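Long-range contact in DUF2019 domain-containing protein (Rhodopseudomonas palustris, PDB 2I9C), which is of unknown function but folds as a small all-helical domain of the DUF2019 family, which is grouped with the TPR-like helical repeat proteins: residues L82-I96 with A108-P122. Numbering follows the deposited sequence.
Sequences LAVAPVKAREQLEAI and AGMCLDLLDDGTFKP. With ACT (acetate ion), chain C; ACT (acetate ion), chain B.
Arg90 sets CG opposite its own backbone N (chi1 176°) and runs extended as far as NE, which carries its guanidinium across to Asp116 and Leu112 on helix 104-117. There Arg90 NH2 gives Asp116 OD1 a 2.7 Å hydrogen bond on its syn lone pair, the core of a salt bridge, with the two flat groups turned 30° from each other; the further bonds, NH1 to OD1 and NH2 to OD2, are weak. Arg90 NE also bonds Glu94 OE2 of its own helix at 3.1 Å, meeting the oxygen from above the carboxylate plane, so one arginine is shared by two acids. Leu112 CD2 lies over the centre of one guanidinium face of Arg90, 3.9 Å above the plane, while CD1 of the same leucine rests on Glu94 CG. A leucine in place of Arg90 would probably leave Asp116 and Glu94, like charges, without their common partner and Leu112 CD2 without the flat group it lies over.

Deeper in, Leu93 is a knob in a hole formed by Ala108, Cys111, Leu112 and Leu115: Leu93 CD2 meets Ala108 CB at 3.9 Å, and CD1 touches Leu112 CD2. Just before the helix, Leu82 continues this apolar seam, its CD2 tip to tip with Leu115 CD1 at 3.5 Å. Leu82 CB packs on Pro122 CG at 3.8 Å, and Ala83 CB lies beside the same proline, so the tail after Gly118 folds back onto the turn leading into helix 86-99.

The two helices form a hairpin; the axes of segments 86-96 and 108-117 come within 9.0 Å, with 136° between their directions. Helix 71-79 packs against both, Ala78 touching Leu93 and Leu75 touching Ala108.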
loop_
_atom_site.group_PDB
_atom_site.type_symbol
_atom_site.label_atom_id
_atom_site.label_comp_id
_atom_site.label_asym_id
_atom_site.label_seq_id
_atom_site.Cartn_x
_atom_site.Cartn_y
_atom_site.Cartn_z
ATOM N N LEU A 82 3.315 7.669 1.126
ATOM C CA LEU A 82 3.169 9.001 1.755
ATOM C C LEU A 82 4.525 9.628 2.107
ATOM O O LEU A 82 4.669 10.829 2.042
ATOM C CB LEU A 82 2.286 8.962 3.005
ATOM C CG LEU A 82 0.775 8.869 2.750
ATOM C CD1 LEU A 82 0.087 8.187 3.967
ATOM C CD2 LEU A 82 0.224 10.268 2.537
ATOM N N ALA A 83 5.519 8.810 2.450
ATOM C CA ALA A 83 6.808 9.364 2.831
ATOM C C ALA A 83 7.581 9.847 1.623
ATOM O O ALA A 83 8.207 10.896 1.686
ATOM C CB ALA A 83 7.633 8.354 3.630
ATOM N N VAL A 84 7.548 9.093 0.525
ATOM C CA VAL A 84 8.381 9.427 -0.631
ATOM C C VAL A 84 7.694 10.383 -1.602
ATOM O O VAL A 84 8.359 10.992 -2.440
ATOM C CB VAL A 84 8.895 8.170 -1.390
ATOM C CG1 VAL A 84 9.779 7.329 -0.489
ATOM C CG2 VAL A 84 7.719 7.318 -1.982
ATOM N N ALA A 85 6.367 10.498 -1.515
ATOM C CA ALA A 85 5.595 11.312 -2.470
ATOM C C ALA A 85 4.334 11.806 -1.773
ATOM O O ALA A 85 3.223 11.338 -2.088
ATOM C CB ALA A 85 5.240 10.494 -3.707
ATOM N N PRO A 86 4.498 12.714 -0.785
ATOM C CA PRO A 86 3.341 13.037 0.060
ATOM C C PRO A 86 2.179 13.639 -0.702
ATOM O O PRO A 86 1.027 13.290 -0.408
ATOM C CB PRO A 86 3.902 14.033 1.101
ATOM C CG PRO A 86 5.163 14.542 0.535
ATOM C CD PRO A 86 5.713 13.449 -0.361
ATOM N N VAL A 87 2.474 14.516 -1.669
ATOM C CA VAL A 87 1.439 15.182 -2.475
ATOM C C VAL A 87 0.637 14.172 -3.335
ATOM O O VAL A 87 -0.603 14.114 -3.240
ATOM C CB VAL A 87 2.022 16.322 -3.362
ATOM C CG1 VAL A 87 1.006 16.765 -4.435
ATOM C CG2 VAL A 87 2.458 17.513 -2.497
ATOM N N LYS A 88 1.340 13.399 -4.165
ATOM C CA LYS A 88 0.733 12.331 -4.982
ATOM C C LYS A 88 -0.040 11.297 -4.145
ATOM O O LYS A 88 -1.160 10.893 -4.508
ATOM C CB LYS A 88 1.800 11.622 -5.828
ATOM C CG LYS A 88 2.278 12.384 -7.078
ATOM C CD LYS A 88 3.451 11.646 -7.742
ATOM C CE LYS A 88 4.377 12.614 -8.517
ATOM N NZ LYS A 88 5.733 11.993 -8.809
ATOM N N ALA A 89 0.577 10.824 -3.071
ATOM C CA ALA A 89 -0.064 9.844 -2.186
ATOM C C ALA A 89 -1.342 10.405 -1.556
ATOM O O ALA A 89 -2.376 9.723 -1.542
ATOM C CB ALA A 89 0.904 9.322 -1.108
ATOM N N ARG A 90 -1.276 11.634 -1.051
ATOM C CA ARG A 90 -2.430 12.288 -0.431
ATOM C C ARG A 90 -3.586 12.428 -1.470
ATOM O O ARG A 90 -4.745 12.152 -1.168
ATOM C CB ARG A 90 -2.049 13.662 0.182
ATOM C CG ARG A 90 -3.265 14.388 0.729
ATOM C CD ARG A 90 -3.022 15.725 1.465
ATOM N NE ARG A 90 -4.233 15.959 2.270
ATOM C CZ ARG A 90 -4.340 15.770 3.588
ATOM N NH1 ARG A 90 -3.284 15.390 4.314
ATOM N NH2 ARG A 90 -5.514 15.988 4.180
ATOM N N GLU A 91 -3.239 12.861 -2.682
ATOM C CA GLU A 91 -4.198 12.971 -3.791
ATOM C C GLU A 91 -4.921 11.643 -4.090
ATOM O O GLU A 91 -6.144 11.620 -4.316
ATOM C CB GLU A 91 -3.480 13.495 -5.036
ATOM C CG GLU A 91 -4.376 13.681 -6.290
ATOM C CD GLU A 91 -3.590 14.070 -7.577
ATOM O OE1 GLU A 91 -2.546 13.424 -7.899
ATOM O OE2 GLU A 91 -4.051 15.022 -8.278
ATOM N N GLN A 92 -4.173 10.548 -4.124
ATOM C CA GLN A 92 -4.775 9.232 -4.320
ATOM C C GLN A 92 -5.669 8.848 -3.133
ATOM O O GLN A 92 -6.778 8.406 -3.335
ATOM C CB GLN A 92 -3.723 8.149 -4.589
ATOM C CG GLN A 92 -4.290 6.713 -4.755
ATOM C CD GLN A 92 -5.312 6.558 -5.857
ATOM O OE1 GLN A 92 -5.289 7.276 -6.884
ATOM N NE2 GLN A 92 -6.236 5.623 -5.657
ATOM N N LEU A 93 -5.237 9.104 -1.911
ATOM C CA LEU A 93 -6.091 8.777 -0.787
ATOM C C LEU A 93 -7.384 9.556 -0.863
ATOM O O LEU A 93 -8.423 9.028 -0.505
ATOM C CB LEU A 93 -5.371 9.031 0.543
ATOM C CG LEU A 93 -4.179 8.145 0.906
ATOM C CD1 LEU A 93 -3.538 8.662 2.207
ATOM C CD2 LEU A 93 -4.657 6.669 1.086
ATOM N N GLU A 94 -7.302 10.828 -1.289
ATOM C CA GLU A 94 -8.461 11.693 -1.417
ATOM C C GLU A 94 -9.423 11.147 -2.459
ATOM O O GLU A 94 -10.604 11.156 -2.218
ATOM C CB GLU A 94 -8.053 13.138 -1.718
ATOM C CG GLU A 94 -7.447 13.828 -0.454
ATOM C CD GLU A 94 -6.851 15.215 -0.683
ATOM O OE1 GLU A 94 -6.497 15.588 -1.837
ATOM O OE2 GLU A 94 -6.700 15.922 0.335
ATOM N N ALA A 95 -8.909 10.694 -3.604
ATOM C CA ALA A 95 -9.713 9.986 -4.658
ATOM C C ALA A 95 -10.401 8.711 -4.154
ATOM O O ALA A 95 -11.546 8.448 -4.510
ATOM C CB ALA A 95 -8.842 9.665 -5.869
ATOM N N ILE A 96 -9.678 7.895 -3.377
ATOM C CA ILE A 96 -10.287 6.732 -2.716
ATOM C C ILE A 96 -11.442 7.142 -1.777
ATOM O O ILE A 96 -12.551 6.611 -1.893
ATOM C CB ILE A 96 -9.212 5.829 -2.008
ATOM C CG1 ILE A 96 -8.180 5.364 -3.054
ATOM C CG2 ILE A 96 -9.901 4.606 -1.257
ATOM C CD1 ILE A 96 -6.980 4.584 -2.402
ATOM N N ALA A 108 -8.862 5.007 4.079
ATOM C CA ALA A 108 -8.197 6.195 3.515
ATOM C C ALA A 108 -8.585 7.469 4.239
ATOM O O ALA A 108 -7.738 8.316 4.467
ATOM C CB ALA A 108 -8.460 6.296 2.032
ATOM N N GLY A 109 -9.866 7.567 4.630
ATOM C CA GLY A 109 -10.407 8.675 5.408
ATOM C C GLY A 109 -9.700 8.801 6.751
ATOM O O GLY A 109 -9.258 9.910 7.119
HETATM N N MSE A 110 -9.566 7.678 7.472
HETATM C CA MSE A 110 -8.839 7.642 8.746
HETATM C C MSE A 110 -7.345 8.029 8.590
HETATM O O MSE A 110 -6.803 8.791 9.415
HETATM C CB MSE A 110 -9.014 6.280 9.434
HETATM C CG MSE A 110 -8.368 6.144 10.838
HETATM SE SE MSE A 110 -9.454 6.750 12.422
HETATM C CE MSE A 110 -8.929 8.618 12.472
ATOM N N CYS A 111 -6.698 7.530 7.526
ATOM C CA CYS A 111 -5.325 7.907 7.202
ATOM C C CYS A 111 -5.175 9.419 7.058
ATOM O O CYS A 111 -4.256 10.009 7.617
ATOM C CB CYS A 111 -4.844 7.243 5.914
ATOM S SG CYS A 111 -3.088 7.382 5.742
ATOM N N LEU A 112 -6.081 10.020 6.297
ATOM C CA LEU A 112 -6.067 11.446 6.077
ATOM C C LEU A 112 -6.369 12.242 7.384
ATOM O O LEU A 112 -5.738 13.273 7.649
ATOM C CB LEU A 112 -7.038 11.791 4.949
ATOM C CG LEU A 112 -6.635 11.391 3.540
ATOM C CD1 LEU A 112 -7.819 11.692 2.591
ATOM C CD2 LEU A 112 -5.324 12.062 3.079
ATOM N N ASP A 113 -7.279 11.746 8.209
ATOM C CA ASP A 113 -7.533 12.349 9.552
ATOM C C ASP A 113 -6.253 12.360 10.404
ATOM O O ASP A 113 -5.880 13.384 10.959
ATOM C CB ASP A 113 -8.677 11.616 10.286
ATOM C CG ASP A 113 -10.039 11.829 9.610
ATOM O OD1 ASP A 113 -10.157 12.786 8.808
ATOM O OD2 ASP A 113 -10.987 11.038 9.850
ATOM N N LEU A 114 -5.551 11.230 10.445
ATOM C CA LEU A 114 -4.316 11.116 11.199
ATOM C C LEU A 114 -3.260 12.065 10.632
ATOM O O LEU A 114 -2.546 12.706 11.375
ATOM C CB LEU A 114 -3.812 9.662 11.174
ATOM C CG LEU A 114 -4.646 8.625 11.949
ATOM C CD1 LEU A 114 -4.319 7.187 11.507
ATOM C CD2 LEU A 114 -4.335 8.846 13.406
ATOM N N LEU A 115 -3.176 12.139 9.304
ATOM C CA LEU A 115 -2.249 13.057 8.634
ATOM C C LEU A 115 -2.523 14.521 8.969
ATOM O O LEU A 115 -1.602 15.307 9.129
ATOM C CB LEU A 115 -2.345 12.867 7.110
ATOM C CG LEU A 115 -1.596 11.666 6.580
ATOM C CD1 LEU A 115 -1.899 11.438 5.107
ATOM C CD2 LEU A 115 -0.090 11.846 6.827
ATOM N N ASP A 116 -3.796 14.876 9.039
ATOM C CA ASP A 116 -4.224 16.238 9.357
ATOM C C ASP A 116 -3.991 16.602 10.829
ATOM O O ASP A 116 -3.815 17.774 11.142
ATOM C CB ASP A 116 -5.689 16.464 8.949
ATOM C CG ASP A 116 -5.885 16.429 7.429
ATOM O OD1 ASP A 116 -4.912 16.703 6.698
ATOM O OD2 ASP A 116 -7.013 16.144 6.962
ATOM N N ASP A 117 -4.007 15.598 11.711
ATOM C CA ASP A 117 -3.685 15.785 13.131
ATOM C C ASP A 117 -2.202 16.163 13.306
ATOM O O ASP A 117 -1.867 16.999 14.133
ATOM C CB ASP A 117 -4.039 14.532 13.956
ATOM C CG ASP A 117 -3.696 14.679 15.454
ATOM O OD1 ASP A 117 -4.376 15.450 16.169
ATOM O OD2 ASP A 117 -2.757 14.001 15.921
ATOM N N GLY A 118 -1.332 15.525 12.526
ATOM C CA GLY A 118 0.081 15.838 12.487
ATOM C C GLY A 118 0.959 15.099 13.474
ATOM O O GLY A 118 2.199 15.190 13.358
ATOM N N THR A 119 0.366 14.421 14.474
ATOM C CA THR A 119 1.165 13.584 15.418
ATOM C C THR A 119 1.705 12.383 14.626
ATOM O O THR A 119 2.843 11.938 14.840
ATOM C CB THR A 119 0.379 13.106 16.693
ATOM O OG1 THR A 119 -0.201 14.232 17.365
ATOM C CG2 THR A 119 1.310 12.378 17.711
ATOM N N PHE A 120 0.876 11.904 13.694
ATOM C CA PHE A 120 1.266 10.900 12.722
ATOM C C PHE A 120 1.883 11.537 11.466
ATOM O O PHE A 120 1.261 12.351 10.768
ATOM C CB PHE A 120 0.062 10.006 12.387
ATOM C CG PHE A 120 0.277 9.084 11.218
ATOM C CD1 PHE A 120 1.060 7.936 11.347
ATOM C CD2 PHE A 120 -0.331 9.350 9.987
ATOM C CE1 PHE A 120 1.234 7.061 10.233
ATOM C CE2 PHE A 120 -0.174 8.488 8.881
ATOM C CZ PHE A 120 0.610 7.344 9.007
ATOM N N LYS A 121 3.110 11.140 11.187
ATOM C CA LYS A 121 3.802 11.582 10.002
ATOM C C LYS A 121 4.676 10.445 9.490
ATOM O O LYS A 121 5.400 9.822 10.260
ATOM C CB LYS A 121 4.658 12.802 10.329
ATOM N N PRO A 122 4.592 10.163 8.197
ATOM C CA PRO A 122 5.424 9.124 7.591
ATOM C C PRO A 122 6.759 9.675 7.134
ATOM O O PRO A 122 6.799 10.687 6.455
ATOM C CB PRO A 122 4.593 8.675 6.390
ATOM C CG PRO A 122 3.222 9.047 6.723
ATOM C CD PRO A 122 3.335 10.332 7.462
HETATM C C ACT C . 5.312 14.486 -4.312
HETATM O O ACT C . 4.286 13.914 -4.659
HETATM O OXT ACT C . 5.241 15.076 -3.213
HETATM C CH3 ACT C . 6.521 14.387 -5.159
HETATM C C ACT B . -9.833 5.894 -7.216
HETATM O O ACT B . -8.659 5.410 -7.006
HETATM O OXT ACT B . -10.328 6.413 -8.360
HETATM C CH3 ACT B . -10.576 5.860 -5.987
#